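Local structure of peptide amidase (Stenotrophomonas maltophilia, 1M22) at residues L130-N135 against S143-R148; I158-C163 against G419-I424. The protein probably hydrolyses amide bonds as a member of the amidase-signature family of enzymes. All blocks are in the same frame, centred on the assembly; numbering follows the deposited sequence.

Contact 1: L130-N135 against S143-R148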
ATOM      1  N   LEU A 130      -0.213 -10.634   4.426  1.00  6.77           N
ATOM      2  CA  LEU A 130       0.773  -9.599   4.681  1.00  6.65           C
ATOM      3  C   LEU A 130       1.872 -10.181   5.552  1.00  6.49           C
ATOM      4  O   LEU A 130       1.683 -11.223   6.187  1.00  7.79           O
ATOM      5  CB  LEU A 130       0.131  -8.433   5.447  1.00  6.33           C
ATOM      6  CG  LEU A 130      -0.378  -8.764   6.861  1.00  7.20           C
ATOM      7  CD1 LEU A 130      -0.524  -7.486   7.673  1.00  8.41           C
ATOM      8  CD2 LEU A 130      -1.707  -9.510   6.786  1.00 10.16           C
ATOM      9  N   SER A 131       3.023  -9.522   5.571  1.00  6.49           N
ATOM     10  CA  SER A 131       4.099  -9.950   6.457  1.00  5.47           C
ATOM     11  C   SER A 131       3.428  -9.843   7.827  1.00  5.77           C
ATOM     12  O   SER A 131       2.796  -8.828   8.128  1.00  6.79           O
ATOM     13  CB  SER A 131       5.272  -8.976   6.369  1.00  6.01           C
ATOM     14  OG  SER A 131       5.745  -8.895   5.035  1.00  7.04           O
ATOM     15  N   GLU A 132       3.549 -10.877   8.659  1.00  6.61           N
ATOM     16  CA  GLU A 132       2.882 -10.864   9.958  1.00  7.17           C
ATOM     17  C   GLU A 132       3.111  -9.582  10.753  1.00  5.99           C
ATOM     18  O   GLU A 132       4.238  -9.099  10.866  1.00  7.00           O
ATOM     19  CB  GLU A 132       3.302 -12.072  10.799  1.00  8.04           C
ATOM     20  CG  GLU A 132       2.186 -12.569  11.700  1.00  7.93           C
ATOM     21  CD  GLU A 132       2.626 -13.690  12.616  1.00  9.22           C
ATOM     22  OE1 GLU A 132       3.281 -13.396  13.635  1.00  9.13           O
ATOM     23  OE2 GLU A 132       2.318 -14.861  12.308  1.00 10.01           O
ATOM     24  N   TRP A 133       2.024  -9.045  11.305  1.00  6.85           N
ATOM     25  CA  TRP A 133       2.058  -7.806  12.084  1.00  7.11           C
ATOM     26  C   TRP A 133       2.673  -6.660  11.286  1.00  6.74           C
ATOM     27  O   TRP A 133       3.340  -5.781  11.834  1.00  7.26           O
ATOM     28  CB  TRP A 133       2.809  -8.020  13.409  1.00  8.59           C
ATOM     29  CG  TRP A 133       2.102  -8.990  14.310  1.00  7.27           C
ATOM     30  CD1 TRP A 133       2.470 -10.277  14.582  1.00  8.60           C
ATOM     31  CD2 TRP A 133       0.839  -8.788  14.961  1.00  7.76           C
ATOM     32  NE1 TRP A 133       1.510 -10.891  15.353  1.00  8.62           N
ATOM     33  CE2 TRP A 133       0.499 -10.001  15.599  1.00  8.33           C
ATOM     34  CE3 TRP A 133      -0.040  -7.700  15.061  1.00  9.05           C
ATOM     35  CZ2 TRP A 133      -0.688 -10.158  16.329  1.00  9.03           C
ATOM     36  CZ3 TRP A 133      -1.220  -7.856  15.787  1.00  9.81           C
ATOM     37  CH2 TRP A 133      -1.531  -9.078  16.411  1.00  8.06           C
ATOM     38  N   ALA A 134       2.421  -6.682   9.978  1.00  6.28           N
ATOM     39  CA  ALA A 134       2.920  -5.670   9.051  1.00  6.91           C
ATOM     40  C   ALA A 134       4.434  -5.525   9.139  1.00  6.22           C
ATOM     41  O   ALA A 134       4.989  -4.432   9.014  1.00  7.62           O
ATOM     42  CB  ALA A 134       2.234  -4.329   9.314  1.00  7.87           C
ATOM     43  N   ASN A 135       5.092  -6.661   9.343  1.00  7.54           N
ATOM     44  CA  ASN A 135       6.541  -6.757   9.457  1.00  8.16           C
ATOM     45  C   ASN A 135       7.150  -6.044  10.659  1.00  7.57           C
ATOM     46  O   ASN A 135       8.296  -5.598  10.605  1.00 11.57           O
ATOM     47  CB  ASN A 135       7.225  -6.288   8.165  1.00  9.15           C
ATOM     48  CG  ASN A 135       8.664  -6.765   8.073  1.00 12.16           C
ATOM     49  OD1 ASN A 135       8.987  -7.866   8.519  1.00 16.96           O
ATOM     50  ND2 ASN A 135       9.531  -5.946   7.490  1.00 12.34           N
ATOM     51  N   SER A 143       9.636 -11.407   4.101  1.00  9.73           N
ATOM     52  CA  SER A 143       8.565 -10.612   3.513  1.00  9.97           C
ATOM     53  C   SER A 143       7.468 -11.477   2.909  1.00  8.44           C
ATOM     54  O   SER A 143       7.744 -12.463   2.220  1.00  8.72           O
ATOM     55  CB  SER A 143       9.125  -9.688   2.431  1.00 13.40           C
ATOM     56  OG  SER A 143      10.013  -8.737   2.986  1.00 21.17           O
ATOM     57  N   GLY A 144       6.221 -11.111   3.182  1.00  7.85           N
ATOM     58  CA  GLY A 144       5.103 -11.851   2.630  1.00  8.15           C
ATOM     59  C   GLY A 144       4.710 -13.118   3.364  1.00  7.05           C
ATOM     60  O   GLY A 144       3.840 -13.851   2.897  1.00  7.45           O
ATOM     61  N   TRP A 145       5.343 -13.385   4.501  1.00  7.82           N
ATOM     62  CA  TRP A 145       5.014 -14.577   5.275  1.00  7.39           C
ATOM     63  C   TRP A 145       4.250 -14.265   6.553  1.00  6.22           C
ATOM     64  O   TRP A 145       4.542 -13.288   7.242  1.00  7.40           O
ATOM     65  CB  TRP A 145       6.281 -15.344   5.675  1.00  8.28           C
ATOM     66  CG  TRP A 145       5.971 -16.560   6.522  1.00  9.26           C
ATOM     67  CD1 TRP A 145       5.673 -17.816   6.073  1.00 10.57           C
ATOM     68  CD2 TRP A 145       5.820 -16.598   7.949  1.00  9.47           C
ATOM     69  NE1 TRP A 145       5.339 -18.631   7.131  1.00 10.43           N
ATOM     70  CE2 TRP A 145       5.420 -17.910   8.292  1.00  9.54           C
ATOM     71  CE3 TRP A 145       5.978 -15.650   8.970  1.00  9.86           C
ATOM     72  CZ2 TRP A 145       5.176 -18.298   9.616  1.00 10.76           C
ATOM     73  CZ3 TRP A 145       5.735 -16.038  10.289  1.00 11.26           C
ATOM     74  CH2 TRP A 145       5.338 -17.353  10.595  1.00 10.99           C
ATOM     75  N   SER A 146       3.268 -15.105   6.859  1.00  6.89           N
ATOM     76  CA  SER A 146       2.517 -14.994   8.104  1.00  6.76           C
ATOM     77  C   SER A 146       2.124 -16.420   8.485  1.00  8.37           C
ATOM     78  O   SER A 146       2.035 -17.298   7.624  1.00  8.65           O
ATOM     79  CB  SER A 146       1.277 -14.100   7.953  1.00  8.07           C
ATOM     80  OG  SER A 146       0.242 -14.736   7.232  1.00  7.77           O
ATOM     81  N   ALA A 147       1.909 -16.659   9.772  1.00  8.89           N
ATOM     82  CA  ALA A 147       1.551 -17.997  10.218  1.00  8.74           C
ATOM     83  C   ALA A 147       0.186 -18.428   9.694  1.00 11.34           C
ATOM     84  O   ALA A 147      -0.011 -19.589   9.331  1.00 12.55           O
ATOM     85  CB  ALA A 147       1.570 -18.061  11.740  1.00 10.92           C
ATOM     86  N   ARG A 148      -0.755 -17.491   9.640  1.00  9.53           N
ATOM     87  CA  ARG A 148      -2.096 -17.806   9.173  1.00 10.11           C
ATOM     88  C   ARG A 148      -2.228 -17.857   7.654  1.00 11.28           C
ATOM     89  O   ARG A 148      -3.001 -18.656   7.124  1.00 13.83           O
ATOM     90  CB  ARG A 148      -3.095 -16.796   9.746  1.00 11.06           C
ATOM     91  CG  ARG A 148      -4.533 -17.024   9.320  1.00 10.81           C
ATOM     92  CD  ARG A 148      -5.502 -16.219  10.176  1.00 14.27           C
ATOM     93  NE  ARG A 148      -6.885 -16.380   9.734  1.00 14.27           N
ATOM     94  CZ  ARG A 148      -7.548 -15.491   9.001  1.00 13.46           C
ATOM     95  NH1 ARG A 148      -6.962 -14.364   8.624  1.00 12.76           N
ATOM     96  NH2 ARG A 148      -8.797 -15.736   8.632  1.00 14.72           N
TER
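Three N-H...O bonds join Ser131 and Glu132 to Gly144, Trp145 and Ala147: Glu132 gives one and the other segment two. The contact lies in a loop and short helix after strand 123-128, beside the active site: the Leu130 side chain is about 4 Å from that of Lys86, and the Ser131 side chain about 4 Å from that of Ser165. At one end the hydroxyl of Ser131, turned beside its own backbone N, accepts from Gly144: N to OG is 2.9 Å, almost straight at 175°. In the middle the bond is between backbones, Glu132 N to Trp145 O at 3.0 Å, and Ser131 CA adds a CA-H...O contact to the same carbonyl. At the other end the Glu132 side chain, extended beyond CG, passes Ser146, with the two CB atoms 4.0 Å apart, and its OE2 takes the N-H of Ala147 at 3.1 Å, on the anti side of the carboxylate and 21° out of its plane. Ser146 CB packs on the Leu130 carbonyl. The Trp145 indole stands obliquely near OE2, and its ring meets that of Phe366, the planes about 75° apart. With OE1 salt-bridged to Arg137, the carboxylate of the buried Glu132 is held through both oxygens. Arg137 and the Ala147 N-H would favour the ionised form, whereas Glu362, close to OE2, would oppose it, so the two carboxylates may share a proton.

Contact 2: I158-C163 against G419-I424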
ATOM      1  N   ILE A 158       7.442 -17.108  -9.190  1.00  8.91           N
ATOM      2  CA  ILE A 158       6.953 -17.603  -7.904  1.00  8.96           C
ATOM      3  C   ILE A 158       7.961 -18.032  -6.848  1.00  7.49           C
ATOM      4  O   ILE A 158       7.597 -18.238  -5.693  1.00  9.21           O
ATOM      5  CB  ILE A 158       5.892 -18.719  -8.110  1.00 10.58           C
ATOM      6  CG1 ILE A 158       6.487 -19.903  -8.875  1.00 14.12           C
ATOM      7  CG2 ILE A 158       4.699 -18.150  -8.863  1.00 13.48           C
ATOM      8  CD1 ILE A 158       7.343 -20.823  -8.028  1.00 17.32           C
ATOM      9  N   SER A 159       9.222 -18.148  -7.239  1.00  7.62           N
ATOM     10  CA  SER A 159      10.277 -18.504  -6.299  1.00  7.65           C
ATOM     11  C   SER A 159      10.780 -17.233  -5.613  1.00  7.81           C
ATOM     12  O   SER A 159      11.504 -17.295  -4.617  1.00  8.74           O
ATOM     13  CB  SER A 159      11.441 -19.135  -7.049  1.00  9.22           C
ATOM     14  OG  SER A 159      11.889 -18.252  -8.065  1.00  9.19           O
ATOM     15  N   HIS A 160      10.389 -16.081  -6.153  1.00  7.52           N
ATOM     16  CA  HIS A 160      10.849 -14.808  -5.625  1.00  7.26           C
ATOM     17  C   HIS A 160       9.870 -14.045  -4.751  1.00  6.08           C
ATOM     18  O   HIS A 160       8.665 -14.289  -4.759  1.00  7.00           O
ATOM     19  CB  HIS A 160      11.371 -13.938  -6.774  1.00  7.70           C
ATOM     20  CG  HIS A 160      12.621 -14.480  -7.396  1.00  7.32           C
ATOM     21  ND1 HIS A 160      13.683 -13.685  -7.773  1.00 11.46           N
ATOM     22  CD2 HIS A 160      12.990 -15.753  -7.674  1.00  6.83           C
ATOM     23  CE1 HIS A 160      14.651 -14.446  -8.252  1.00  8.03           C
ATOM     24  NE2 HIS A 160      14.255 -15.705  -8.202  1.00 12.17           N
ATOM     25  N   SER A 161      10.424 -13.106  -3.997  1.00  7.21           N
ATOM     26  CA  SER A 161       9.669 -12.328  -3.035  1.00  6.80           C
ATOM     27  C   SER A 161       8.691 -11.294  -3.556  1.00  6.13           C
ATOM     28  O   SER A 161       8.944 -10.625  -4.558  1.00  6.69           O
ATOM     29  CB  SER A 161      10.643 -11.627  -2.089  1.00  7.76           C
ATOM     30  OG  SER A 161       9.946 -10.952  -1.059  1.00  7.70           O
ATOM     31  N   PRO A 162       7.540 -11.168  -2.881  1.00  6.40           N
ATOM     32  CA  PRO A 162       6.534 -10.183  -3.284  1.00  6.33           C
ATOM     33  C   PRO A 162       6.792  -8.905  -2.478  1.00  7.34           C
ATOM     34  O   PRO A 162       6.087  -7.913  -2.638  1.00  7.76           O
ATOM     35  CB  PRO A 162       5.231 -10.841  -2.863  1.00  7.91           C
ATOM     36  CG  PRO A 162       5.623 -11.522  -1.584  1.00  6.71           C
ATOM     37  CD  PRO A 162       6.957 -12.154  -1.948  1.00  6.39           C
ATOM     38  N   CYS A 163       7.818  -8.943  -1.630  1.00  6.58           N
ATOM     39  CA  CYS A 163       8.153  -7.836  -0.731  1.00  7.01           C
ATOM     40  C   CYS A 163       6.988  -7.686   0.266  1.00  6.95           C
ATOM     41  O   CYS A 163       6.202  -8.619   0.426  1.00  8.12           O
ATOM     42  CB  CYS A 163       8.398  -6.534  -1.505  1.00  9.15           C
ATOM     43  SG  CYS A 163       9.266  -5.246  -0.552  1.00 14.20           S
ATOM     44  N   GLY A 419      15.009  -2.151  -5.783  1.00  8.92           N
ATOM     45  CA  GLY A 419      15.604  -3.066  -6.742  1.00  9.42           C
ATOM     46  C   GLY A 419      14.560  -4.080  -7.170  1.00  9.80           C
ATOM     47  O   GLY A 419      13.361  -3.819  -7.055  1.00 11.14           O
ATOM     48  N   VAL A 420      14.994  -5.235  -7.665  1.00  9.74           N
ATOM     49  CA  VAL A 420      14.048  -6.258  -8.095  1.00  9.05           C
ATOM     50  C   VAL A 420      13.862  -7.345  -7.048  1.00  8.25           C
ATOM     51  O   VAL A 420      14.628  -7.446  -6.089  1.00  9.94           O
ATOM     52  CB  VAL A 420      14.487  -6.923  -9.415  1.00 10.74           C
ATOM     53  CG1 VAL A 420      14.541  -5.883 -10.520  1.00 12.85           C
ATOM     54  CG2 VAL A 420      15.839  -7.598  -9.238  1.00 14.01           C
ATOM     55  N   ALA A 421      12.826  -8.154  -7.238  1.00  8.87           N
ATOM     56  CA  ALA A 421      12.520  -9.242  -6.322  1.00  8.73           C
ATOM     57  C   ALA A 421      13.705 -10.191  -6.174  1.00  9.42           C
ATOM     58  O   ALA A 421      14.451 -10.433  -7.124  1.00  9.64           O
ATOM     59  CB  ALA A 421      11.298 -10.004  -6.816  1.00  9.69           C
ATOM     60  N   TRP A 422      13.851 -10.732  -4.972  1.00  9.82           N
ATOM     61  CA  TRP A 422      14.929 -11.655  -4.638  1.00 10.83           C
ATOM     62  C   TRP A 422      14.342 -13.017  -4.276  1.00 10.49           C
ATOM     63  O   TRP A 422      13.154 -13.129  -3.972  1.00  9.68           O
ATOM     64  CB  TRP A 422      15.703 -11.101  -3.443  1.00 11.31           C
ATOM     65  CG  TRP A 422      14.810 -10.823  -2.267  1.00 12.91           C
ATOM     66  CD1 TRP A 422      14.516 -11.672  -1.238  1.00 14.76           C
ATOM     67  CD2 TRP A 422      14.043  -9.633  -2.035  1.00 14.62           C
ATOM     68  NE1 TRP A 422      13.612 -11.087  -0.382  1.00 15.80           N
ATOM     69  CE2 TRP A 422      13.306  -9.835  -0.847  1.00 14.40           C
ATOM     70  CE3 TRP A 422      13.906  -8.416  -2.718  1.00 16.59           C
ATOM     71  CZ2 TRP A 422      12.442  -8.865  -0.326  1.00 16.30           C
ATOM     72  CZ3 TRP A 422      13.045  -7.450  -2.200  1.00 16.48           C
ATOM     73  CH2 TRP A 422      12.325  -7.684  -1.015  1.00 16.24           C
ATOM     74  N   PRO A 423      15.165 -14.078  -4.316  1.00  9.99           N
ATOM     75  CA  PRO A 423      14.676 -15.416  -3.971  1.00 10.23           C
ATOM     76  C   PRO A 423      14.132 -15.396  -2.543  1.00 11.15           C
ATOM     77  O   PRO A 423      14.783 -14.872  -1.638  1.00 12.41           O
ATOM     78  CB  PRO A 423      15.930 -16.282  -4.091  1.00 12.34           C
ATOM     79  CG  PRO A 423      16.719 -15.589  -5.149  1.00 12.98           C
ATOM     80  CD  PRO A 423      16.561 -14.132  -4.786  1.00 12.00           C
ATOM     81  N   ILE A 424      12.947 -15.959  -2.342  1.00 10.77           N
ATOM     82  CA  ILE A 424      12.341 -15.990  -1.015  1.00 13.93           C
ATOM     83  C   ILE A 424      13.237 -16.693   0.001  1.00 19.32           C
ATOM     84  O   ILE A 424      13.429 -16.196   1.110  1.00 20.21           O
ATOM     85  CB  ILE A 424      10.966 -16.697  -1.042  1.00 12.49           C
ATOM     86  CG1 ILE A 424       9.979 -15.877  -1.881  1.00 12.22           C
ATOM     87  CG2 ILE A 424      10.439 -16.875   0.381  1.00 13.45           C
ATOM     88  CD1 ILE A 424       8.650 -16.565  -2.109  1.00 12.92           C
TER
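This is a loop-to-loop contact of the amidase-signature fold, joined by a single beta bridge between His160 and Pro423, whose CA atoms are 4.2 Å apart. The segment before helix 167-174 meets the one following strand 412-416 of the large mixed sheet. Two backbone bonds flank His160: Ile424 N to Ser159 O is 3.0 Å and lies in the carbonyl plane, and Ser161 N to Trp422 O is 2.7 Å. Side chains pack around these bonds. The imidazole lies alongside the Pro423 ring, whose CG sits over its face, 4.2 Å from the centroid in a CH-pi contact; at its edge, in plane, ND1 gives a weak bond to Ala421 O. Ile424 lays CG1 against the His160 carbonyl carbon. Beside this, helix 191-196 packs on Ala421 and Cys163. The Trp422 indole folds back over Ser161 because its CG stands between the backbone N and the carbonyl carbon (chi1 55°). Ser161 CB then sits over the five-membered ring, 3.6 Å from its centroid. An ST turn fixes the hydroxyl beside it: Ser161 OG accepts from Cys163 N at 3.0 Å, and Cys163 SG makes a sulfur-aromatic contact with the indole edge, 3.9 Å from Trp422 CH2.

In the fold
Along the chain the two contacts come in series, neither enclosing nor crossing the other. Contact 1 closes first: a short loop of seven residues follows helix 132-135, itself just after sheet strand 123-128, and returns at strand 145-146. Contact 2 opens after strand 150-151 and closes after 255 intervening residues, so it ties the run into helix 167-174 to the loop that leaves strand 412-416 of the large sheet. Their centres lie 15 Å apart, yet Ser143 joins them, its side chain packing on Ser161, Cys163 and Trp422. Contact 1 borders the active site, Leu130 approaching Lys86 and Ser131 approaching Ser165; contact 2 lies further off, Cys163 being about 8 Å, side chain to side chain, from Ser165 and Ser189.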